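Local structure of outer membrane protein OMP121 (Bacteroides thetaiotaomicron, 5FQ8) at residues P368-I371 / L372-L376; Y392-L395 / K396-F400; T57-V60 / M61-L64; V778-S781 / S782-L785. The protein probably imports nutrients across the bacterial outer membrane as a calcium-binding, TonB-dependent receptor with a plugged beta barrel. One frame throughout, in Å; residues are numbered along the deposited sequence.

Overall arrangement
Following the chain from the N terminus, interaction 3 (57-64) comes first, in the plug domain, where a loop leaving helix 49-54 packs against the plug sheet. Interaction 1 (368-376) then runs the length of the short helix 368-374, before strand 376-394 sets off along the barrel. That strand reaches interaction 2 (392-400), about 63 Å between centres from interaction 1. Interaction 4 (778-785) comes last, some 83 Å, centre to centre, from interaction 2. All four run in series, so none nests in or crosses another: interaction 3 joins its loop to the plug sheet, interaction 1 precedes the hairpin of strands 376-394 and 398-417, interaction 2 closes it, and interaction 4 bends the loop before strand 793-794.

Interaction 1: P368-I371 / L372-L376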
loop_
_atom_site.group_PDB
_atom_site.type_symbol
_atom_site.label_atom_id
_atom_site.label_comp_id
_atom_site.label_asym_id
_atom_site.label_seq_id
_atom_site.Cartn_x
_atom_site.Cartn_y
_atom_site.Cartn_z
ATOM N N PRO B 368 2.885 -28.725 -0.071
ATOM C CA PRO B 368 3.913 -27.988 0.670
ATOM C C PRO B 368 5.030 -27.493 -0.200
ATOM O O PRO B 368 5.625 -26.454 0.097
ATOM C CB PRO B 368 4.425 -29.022 1.678
ATOM C CG PRO B 368 3.393 -30.078 1.726
ATOM C CD PRO B 368 2.816 -30.128 0.357
ATOM N N TYR B 369 5.351 -28.208 -1.265
ATOM C CA TYR B 369 6.417 -27.740 -2.132
ATOM C C TYR B 369 5.973 -26.556 -2.969
ATOM O O TYR B 369 6.808 -25.739 -3.361
ATOM C CB TYR B 369 6.896 -28.872 -3.024
ATOM C CG TYR B 369 7.531 -30.030 -2.287
ATOM C CD1 TYR B 369 8.868 -30.004 -1.943
ATOM C CD2 TYR B 369 6.795 -31.152 -1.957
ATOM C CE1 TYR B 369 9.449 -31.053 -1.295
ATOM C CE2 TYR B 369 7.367 -32.205 -1.308
ATOM C CZ TYR B 369 8.699 -32.155 -0.979
ATOM O OH TYR B 369 9.273 -33.220 -0.329
ATOM N N TYR B 370 4.674 -26.444 -3.258
ATOM C CA TYR B 370 4.178 -25.235 -3.896
ATOM C C TYR B 370 4.339 -24.042 -2.971
ATOM O O TYR B 370 4.847 -22.998 -3.378
ATOM C CB TYR B 370 2.710 -25.398 -4.315
ATOM C CG TYR B 370 2.214 -24.212 -5.112
ATOM C CD1 TYR B 370 1.778 -23.056 -4.479
ATOM C CD2 TYR B 370 2.222 -24.235 -6.496
ATOM C CE1 TYR B 370 1.364 -21.968 -5.195
ATOM C CE2 TYR B 370 1.802 -23.143 -7.223
ATOM C CZ TYR B 370 1.375 -22.019 -6.565
ATOM O OH TYR B 370 0.967 -20.935 -7.285
ATOM N N ILE B 371 3.915 -24.178 -1.718
ATOM C CA ILE B 371 3.943 -23.040 -0.805
ATOM C C ILE B 371 5.363 -22.525 -0.629
ATOM O O ILE B 371 5.596 -21.312 -0.596
ATOM C CB ILE B 371 3.311 -23.414 0.546
ATOM C CG1 ILE B 371 1.893 -23.929 0.340
ATOM C CG2 ILE B 371 3.293 -22.228 1.452
ATOM C CD1 ILE B 371 1.230 -24.407 1.605
ATOM N N LEU B 372 6.337 -23.436 -0.525
ATOM C CA LEU B 372 7.727 -23.034 -0.321
ATOM C C LEU B 372 8.337 -22.432 -1.577
ATOM O O LEU B 372 9.156 -21.511 -1.495
ATOM C CB LEU B 372 8.561 -24.229 0.131
ATOM C CG LEU B 372 8.381 -24.800 1.529
ATOM C CD1 LEU B 372 8.905 -26.188 1.516
ATOM C CD2 LEU B 372 9.124 -23.974 2.526
ATOM N N ASN B 373 7.940 -22.926 -2.737
ATOM C CA ASN B 373 8.459 -22.446 -4.003
ATOM C C ASN B 373 7.766 -21.194 -4.528
ATOM O O ASN B 373 8.286 -20.583 -5.459
ATOM C CB ASN B 373 8.340 -23.547 -5.045
ATOM C CG ASN B 373 9.571 -24.392 -5.118
ATOM O OD1 ASN B 373 10.681 -23.881 -5.117
ATOM N ND2 ASN B 373 9.387 -25.700 -5.177
ATOM N N ASN B 374 6.619 -20.794 -3.971
ATOM C CA ASN B 374 5.834 -19.726 -4.560
ATOM C C ASN B 374 5.400 -18.636 -3.607
ATOM O O ASN B 374 4.768 -17.681 -4.056
ATOM C CB ASN B 374 4.586 -20.302 -5.228
ATOM C CG ASN B 374 4.916 -21.105 -6.444
ATOM O OD1 ASN B 374 5.115 -20.558 -7.525
ATOM N ND2 ASN B 374 4.992 -22.411 -6.284
ATOM N N TYR B 375 5.695 -18.738 -2.328
ATOM C CA TYR B 375 5.359 -17.687 -1.387
ATOM C C TYR B 375 6.620 -16.939 -1.023
ATOM O O TYR B 375 7.729 -17.368 -1.332
ATOM C CB TYR B 375 4.687 -18.265 -0.145
ATOM C CG TYR B 375 3.240 -18.614 -0.344
ATOM C CD1 TYR B 375 2.850 -19.500 -1.324
ATOM C CD2 TYR B 375 2.258 -18.050 0.450
ATOM C CE1 TYR B 375 1.544 -19.811 -1.506
ATOM C CE2 TYR B 375 0.955 -18.376 0.286
ATOM C CZ TYR B 375 0.605 -19.250 -0.698
ATOM O OH TYR B 375 -0.706 -19.569 -0.879
ATOM N N LEU B 376 6.441 -15.801 -0.379
ATOM C CA LEU B 376 7.561 -14.920 -0.110
ATOM C C LEU B 376 7.401 -14.289 1.255
ATOM O O LEU B 376 6.316 -13.821 1.599
ATOM C CB LEU B 376 7.669 -13.836 -1.169
ATOM C CG LEU B 376 8.790 -12.838 -0.951
ATOM C CD1 LEU B 376 9.964 -13.335 -1.709
ATOM C CD2 LEU B 376 8.385 -11.483 -1.436
#
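Against one face of the Tyr370 ring lies the side-chain amide of Asn374, the two planes 20° apart and ND2 standing 3.2 Å above the ring plane, over its centre. At the ring's edge, CE1 of Tyr370 meets CE1 of Tyr375 at 4.3 Å. The Tyr375 ring carries a methyl on one face: Ile371 CG2 sits 4.1 Å from its centroid, offset toward the rim, as a CH-pi contact. Asparagine suits its place because Asn374 ND2 also reaches back to the backbone, donating to Tyr370 O at 3.0 Å in a fairly straight bond (158°), which holds the amide flat over the ring. The phenol gets under it because CG of Tyr370 stands anti to the backbone N (chi1 -174°). An alanine here would strip away the ring, and would probably leave the Asn374 amide without its stacking surface and the Tyr424 hydroxyl without its partner. Leu372 N bonds to Pro368 O at 3.2 Å and Asn373 N to Tyr369 O at 3.1 Å. Tyr370 OH bonds to Tyr424 OH, and Tyr370 and Tyr375 both pack on helix 420-424. Ile371 and Leu372 pack on helix 330-335, Leu372 also near Ile283 of a calcium site; strand 376-394 follows.

Interaction 2: Y392-L395 / K396-F400; sequences YEFL and KYFKF
Phe398 lays its CB over one face of the Phe394 ring, 3.6 Å from the centroid and 18° off the normal, while its own ring runs nearly parallel to that of Phe394, 14° between planes. The two rings are slid apart, centroids 5.3 Å from each other, so the pair rests on CB over ring rather than on overlap. Phe394 leans toward the neighbouring strand because CG takes the crowded position between backbone N and carbonyl carbon (chi1 63°). Phe394 CE1 also touches Phe400 CB at 4.2 Å; a broad, flat ring suits this place because it covers both CB atoms. These residues close the beta hairpin of strands 376-394 and 398-417 in the barrel wall: Phe394 and Phe398 form a hydrogen-bonded antiparallel pair around a three-residue turn, as do Tyr392 and Phe400 further back. A serine in place of Phe394 would probably uncover Phe398 CB and leave Phe400 CB without its aromatic neighbour. On the other face Glu393 and Lys399, oppositely charged, run side by side as a non-hydrogen-bonded pair. Glu393 CG and Lys399 CG meet at 3.9 Å. Glu393 OE2 and Lys399 NZ stay 4.7 Å apart. Phe398 also stacks on Phe465.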
loop_
_atom_site.group_PDB
_atom_site.type_symbol
_atom_site.label_atom_id
_atom_site.label_comp_id
_atom_site.label_asym_id
_atom_site.label_seq_id
_atom_site.Cartn_x
_atom_site.Cartn_y
_atom_site.Cartn_z
ATOM N N TYR B 392 40.064 11.430 30.346
ATOM C CA TYR B 392 41.103 12.394 30.687
ATOM C C TYR B 392 41.329 12.377 32.189
ATOM O O TYR B 392 40.453 12.780 32.953
ATOM C CB TYR B 392 40.730 13.789 30.215
ATOM C CG TYR B 392 41.802 14.812 30.455
ATOM C CD1 TYR B 392 42.927 14.854 29.653
ATOM C CD2 TYR B 392 41.688 15.740 31.480
ATOM C CE1 TYR B 392 43.911 15.779 29.870
ATOM C CE2 TYR B 392 42.665 16.676 31.699
ATOM C CZ TYR B 392 43.774 16.687 30.890
ATOM O OH TYR B 392 44.770 17.604 31.086
ATOM N N GLU B 393 42.513 11.940 32.605
ATOM C CA GLU B 393 42.872 11.888 34.016
ATOM C C GLU B 393 43.517 13.200 34.438
ATOM O O GLU B 393 44.323 13.768 33.704
ATOM C CB GLU B 393 43.811 10.706 34.265
ATOM C CG GLU B 393 43.181 9.368 33.908
ATOM C CD GLU B 393 44.153 8.218 33.889
ATOM O OE1 GLU B 393 45.343 8.439 34.183
ATOM O OE2 GLU B 393 43.725 7.087 33.575
ATOM N N PHE B 394 43.137 13.699 35.610
ATOM C CA PHE B 394 43.662 14.977 36.070
ATOM C C PHE B 394 43.729 15.012 37.588
ATOM O O PHE B 394 42.900 14.413 38.274
ATOM C CB PHE B 394 42.814 16.145 35.578
ATOM C CG PHE B 394 41.409 16.140 36.105
ATOM C CD1 PHE B 394 40.437 15.351 35.510
ATOM C CD2 PHE B 394 41.055 16.932 37.184
ATOM C CE1 PHE B 394 39.155 15.341 35.983
ATOM C CE2 PHE B 394 39.770 16.929 37.665
ATOM C CZ PHE B 394 38.816 16.133 37.058
ATOM N N LEU B 395 44.724 15.738 38.097
ATOM C CA LEU B 395 44.925 15.957 39.533
ATOM C C LEU B 395 45.009 14.644 40.309
ATOM O O LEU B 395 44.315 14.435 41.306
ATOM C CB LEU B 395 43.836 16.859 40.108
ATOM C CG LEU B 395 43.798 18.238 39.460
ATOM C CD1 LEU B 395 42.592 19.016 39.926
ATOM C CD2 LEU B 395 45.068 18.987 39.784
ATOM N N LYS B 396 45.868 13.749 39.826
ATOM C CA LYS B 396 46.273 12.557 40.562
ATOM C C LYS B 396 45.151 11.537 40.673
ATOM O O LYS B 396 45.332 10.375 40.300
ATOM C CB LYS B 396 46.782 12.941 41.959
ATOM C CG LYS B 396 47.640 11.887 42.655
ATOM C CD LYS B 396 49.071 11.875 42.127
ATOM C CE LYS B 396 49.938 10.890 42.891
ATOM N NZ LYS B 396 49.969 11.216 44.344
ATOM N N TYR B 397 43.993 11.949 41.177
ATOM C CA TYR B 397 42.967 11.000 41.576
ATOM C C TYR B 397 41.658 11.095 40.796
ATOM O O TYR B 397 40.734 10.333 41.096
ATOM C CB TYR B 397 42.661 11.163 43.071
ATOM C CG TYR B 397 43.875 11.230 43.971
ATOM C CD1 TYR B 397 44.581 10.081 44.311
ATOM C CD2 TYR B 397 44.301 12.442 44.497
ATOM C CE1 TYR B 397 45.686 10.143 45.137
ATOM C CE2 TYR B 397 45.397 12.514 45.322
ATOM C CZ TYR B 397 46.086 11.365 45.641
ATOM O OH TYR B 397 47.184 11.449 46.464
ATOM N N PHE B 398 41.540 11.990 39.817
ATOM C CA PHE B 398 40.304 12.155 39.066
ATOM C C PHE B 398 40.464 11.716 37.617
ATOM O O PHE B 398 41.572 11.616 37.085
ATOM C CB PHE B 398 39.831 13.606 39.072
ATOM C CG PHE B 398 39.606 14.173 40.432
ATOM C CD1 PHE B 398 38.408 13.983 41.086
ATOM C CD2 PHE B 398 40.583 14.934 41.044
ATOM C CE1 PHE B 398 38.197 14.524 42.330
ATOM C CE2 PHE B 398 40.372 15.481 42.285
ATOM C CZ PHE B 398 39.179 15.275 42.929
ATOM N N LYS B 399 39.324 11.492 36.975
ATOM C CA LYS B 399 39.279 11.037 35.590
ATOM C C LYS B 399 37.959 11.503 35.000
ATOM O O LYS B 399 36.901 11.177 35.539
ATOM C CB LYS B 399 39.408 9.511 35.512
ATOM C CG LYS B 399 39.332 8.926 34.110
ATOM C CD LYS B 399 38.860 7.472 34.110
ATOM C CE LYS B 399 39.992 6.498 34.330
ATOM N NZ LYS B 399 39.539 5.097 34.163
ATOM N N PHE B 400 38.014 12.285 33.924
ATOM C CA PHE B 400 36.814 12.676 33.202
ATOM C C PHE B 400 36.551 11.699 32.068
ATOM O O PHE B 400 37.473 11.288 31.365
ATOM C CB PHE B 400 36.942 14.093 32.641
ATOM C CG PHE B 400 35.822 14.476 31.730
ATOM C CD1 PHE B 400 35.844 14.138 30.397
ATOM C CD2 PHE B 400 34.736 15.168 32.211
ATOM C CE1 PHE B 400 34.811 14.472 29.571
ATOM C CE2 PHE B 400 33.699 15.513 31.380
ATOM C CZ PHE B 400 33.737 15.165 30.061
#

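Interaction 3: T57-V60 / M61-L64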
loop_
_atom_site.group_PDB
_atom_site.type_symbol
_atom_site.label_atom_id
_atom_site.label_comp_id
_atom_site.label_asym_id
_atom_site.label_seq_id
_atom_site.Cartn_x
_atom_site.Cartn_y
_atom_site.Cartn_z
ATOM N N THR B 57 27.972 -21.050 17.271
ATOM C CA THR B 57 26.645 -20.576 16.951
ATOM C C THR B 57 26.747 -19.172 16.380
ATOM O O THR B 57 27.655 -18.412 16.723
ATOM C CB THR B 57 25.794 -20.576 18.200
ATOM O OG1 THR B 57 26.270 -19.556 19.083
ATOM C CG2 THR B 57 25.906 -21.911 18.884
ATOM N N SER B 58 25.808 -18.825 15.497
ATOM C CA SER B 58 25.780 -17.495 14.892
ATOM C C SER B 58 25.564 -16.400 15.910
ATOM O O SER B 58 25.731 -15.225 15.588
ATOM C CB SER B 58 24.668 -17.410 13.866
ATOM O OG SER B 58 23.449 -17.168 14.524
ATOM N N ASP B 59 25.245 -16.768 17.126
ATOM C CA ASP B 59 24.636 -15.895 18.102
ATOM C C ASP B 59 25.479 -15.913 19.366
ATOM O O ASP B 59 26.028 -16.950 19.738
ATOM C CB ASP B 59 23.208 -16.382 18.333
ATOM C CG ASP B 59 22.640 -15.890 19.594
ATOM O OD1 ASP B 59 22.601 -14.670 19.792
ATOM O OD2 ASP B 59 22.228 -16.728 20.400
ATOM N N VAL B 60 25.613 -14.758 20.005
ATOM C CA VAL B 60 26.442 -14.685 21.195
ATOM C C VAL B 60 25.787 -15.335 22.401
ATOM O O VAL B 60 26.499 -15.746 23.319
ATOM C CB VAL B 60 26.790 -13.211 21.468
ATOM C CG1 VAL B 60 26.481 -12.809 22.874
ATOM C CG2 VAL B 60 28.229 -13.002 21.219
ATOM N N MET B 61 24.464 -15.493 22.396
ATOM C CA MET B 61 23.709 -15.869 23.580
ATOM C C MET B 61 23.256 -17.313 23.615
ATOM O O MET B 61 23.106 -17.859 24.700
ATOM C CB MET B 61 22.478 -14.987 23.701
ATOM C CG MET B 61 22.814 -13.607 24.069
ATOM S SD MET B 61 23.486 -13.659 25.688
ATOM C CE MET B 61 24.332 -12.141 25.766
ATOM N N SER B 62 22.991 -17.942 22.474
ATOM C CA SER B 62 22.288 -19.215 22.515
ATOM C C SER B 62 23.175 -20.347 23.000
ATOM O O SER B 62 22.662 -21.388 23.427
ATOM C CB SER B 62 21.706 -19.541 21.143
ATOM O OG SER B 62 22.699 -19.838 20.191
ATOM N N SER B 63 24.492 -20.157 22.951
ATOM C CA SER B 63 25.400 -21.153 23.486
ATOM C C SER B 63 25.288 -21.252 24.998
ATOM O O SER B 63 25.492 -22.331 25.562
ATOM C CB SER B 63 26.832 -20.817 23.074
ATOM O OG SER B 63 27.199 -19.534 23.539
ATOM N N LEU B 64 24.961 -20.155 25.669
ATOM C CA LEU B 64 24.844 -20.128 27.118
ATOM C C LEU B 64 23.503 -20.652 27.615
ATOM O O LEU B 64 23.159 -20.415 28.774
ATOM C CB LEU B 64 25.067 -18.709 27.630
ATOM C CG LEU B 64 26.363 -18.111 27.127
ATOM C CD1 LEU B 64 26.439 -16.649 27.432
ATOM C CD2 LEU B 64 27.490 -18.843 27.798
#
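Asp59 reaching over the backbone of Met61 and Ser62 makes this a local, largely buried turn contact in the plug, within the loop that links helix 49-54 to strand 71-75. Its carboxylate spreads over two successive amides: Met61 N points almost straight at Asp59 OD1, 168° at the hydrogen, but at 3.3 Å the bond is weak, while Ser62 N makes a weak bond to OD2. The CG of Asp59, anti to the backbone N (chi1 161°), swings the carboxylate forward along the chain to meet them. An acidic side chain suits the place, since its two oxygens can each receive an N-H at the start of the short 3-10 segment 62-63. The weak bond from Met61 N to OD1 has the form of an Asx turn, and Leu64 N returns to Met61 O at 3.1 Å to close the next turn. Upstream, the hydroxyl of Thr57 (OG1) donates to Asp59 O at 2.7 Å, in the carbonyl plane and on a lone pair, which ties the Thr57 side chain to the carbonyl of Asp59 and closes the bend through Ser58. On the apolar side, Val60 and Met61 lie alongside each other and point the same way, with Val60 CG1 touching Met61 CE at 3.7 Å. Val60 packs on Val138 and Ile164, Met61 on Met141 and Val162; a branched and a flexible apolar residue suit that buried place. Ser58 O receives a bond from Lys292 of barrel strand 289-303.

Interaction 4: V778-S781 / S782-L785; sequences VVNS and STGL
Asn780 meets Leu785 and Gly784 through the backbone, its N bonding to Leu785 O at 2.9 Å and its O receiving Gly784 N at 3.0 Å, so that four residues loop out between the ends. Inside this loop the side chain of Asn780 does the bracing. CG is anti to the backbone N (chi1 172°), which carries Asn780 OD1 in over the bend, where it accepts from Ser782 N and from Thr783 N, both at 2.7 Å. The Thr783 donor lies nearer the plane of the side-chain carbonyl, whereas that of Ser782 stands above it, 41° out. A weak third bond comes from Thr783 OG1, at 3.0 Å from Asn780 OD1. Asparagine suits the place because one short side chain offers an acceptor at just the reach of the two amides ahead of it. With the main-chain bond from Gly784 N to Asn780 O this is an Asx motif, which forms the first bend of the loop that runs from strand 777-778 to strand 793-794. Thr783 OG1 has a second, weak role as acceptor for Leu785 N at 3.5 Å, so the hydroxyl links both sides of the bend. Gly784 takes a left-handed backbone conformation with a positive phi, at which a CB would press on the carbonyl oxygen of Thr783. Val779 lies beside the bend, its CB 3.3 Å from Gly784 O, and packs on strand 859-865. Leu785 turns to helix 880-889, and Thr783 packs on a polar side chain of another protein chain. Ser781 O bonds to Thr876 OG1.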
loop_
_atom_site.group_PDB
_atom_site.type_symbol
_atom_site.label_atom_id
_atom_site.label_comp_id
_atom_site.label_asym_id
_atom_site.label_seq_id
_atom_site.Cartn_x
_atom_site.Cartn_y
_atom_site.Cartn_z
ATOM N N VAL B 778 -18.771 -36.524 32.904
ATOM C CA VAL B 778 -20.094 -36.432 32.315
ATOM C C VAL B 778 -19.957 -36.518 30.811
ATOM O O VAL B 778 -19.118 -35.845 30.216
ATOM C CB VAL B 778 -20.796 -35.134 32.729
ATOM C CG1 VAL B 778 -22.195 -35.133 32.200
ATOM C CG2 VAL B 778 -20.789 -34.982 34.222
ATOM N N VAL B 779 -20.782 -37.337 30.188
ATOM C CA VAL B 779 -20.818 -37.422 28.743
ATOM C C VAL B 779 -22.257 -37.290 28.268
ATOM O O VAL B 779 -23.203 -37.351 29.045
ATOM C CB VAL B 779 -20.200 -38.725 28.227
ATOM C CG1 VAL B 779 -18.727 -38.745 28.523
ATOM C CG2 VAL B 779 -20.879 -39.865 28.885
ATOM N N ASN B 780 -22.395 -37.109 26.964
ATOM C CA ASN B 780 -23.670 -36.818 26.333
ATOM C C ASN B 780 -24.423 -38.112 26.118
ATOM O O ASN B 780 -23.865 -39.080 25.600
ATOM C CB ASN B 780 -23.427 -36.097 25.007
ATOM C CG ASN B 780 -24.681 -35.926 24.181
ATOM O OD1 ASN B 780 -25.140 -36.861 23.533
ATOM N ND2 ASN B 780 -25.212 -34.713 24.160
ATOM N N SER B 781 -25.695 -38.113 26.504
ATOM C CA SER B 781 -26.488 -39.332 26.479
ATOM C C SER B 781 -26.545 -39.950 25.095
ATOM O O SER B 781 -26.686 -41.165 24.967
ATOM C CB SER B 781 -27.894 -39.023 26.973
ATOM O OG SER B 781 -27.854 -38.016 27.965
ATOM N N SER B 782 -26.424 -39.143 24.051
ATOM C CA SER B 782 -26.682 -39.633 22.709
ATOM C C SER B 782 -25.420 -39.884 21.906
ATOM O O SER B 782 -25.374 -40.835 21.127
ATOM C CB SER B 782 -27.571 -38.646 21.953
ATOM O OG SER B 782 -27.986 -39.192 20.718
ATOM N N THR B 783 -24.391 -39.062 22.080
ATOM C CA THR B 783 -23.168 -39.207 21.304
ATOM C C THR B 783 -22.063 -39.956 22.026
ATOM O O THR B 783 -21.224 -40.580 21.371
ATOM C CB THR B 783 -22.625 -37.837 20.911
ATOM O OG1 THR B 783 -22.484 -37.030 22.084
ATOM C CG2 THR B 783 -23.558 -37.172 19.952
ATOM N N GLY B 784 -22.031 -39.902 23.350
ATOM C CA GLY B 784 -20.955 -40.482 24.113
ATOM C C GLY B 784 -19.838 -39.528 24.438
ATOM O O GLY B 784 -19.032 -39.834 25.304
ATOM N N LEU B 785 -19.785 -38.381 23.798
ATOM C CA LEU B 785 -18.666 -37.461 23.907
ATOM C C LEU B 785 -18.754 -36.663 25.199
ATOM O O LEU B 785 -19.832 -36.496 25.754
ATOM C CB LEU B 785 -18.651 -36.510 22.728
ATOM C CG LEU B 785 -18.706 -37.190 21.374
ATOM C CD1 LEU B 785 -19.031 -36.189 20.307
ATOM C CD2 LEU B 785 -17.373 -37.801 21.129
#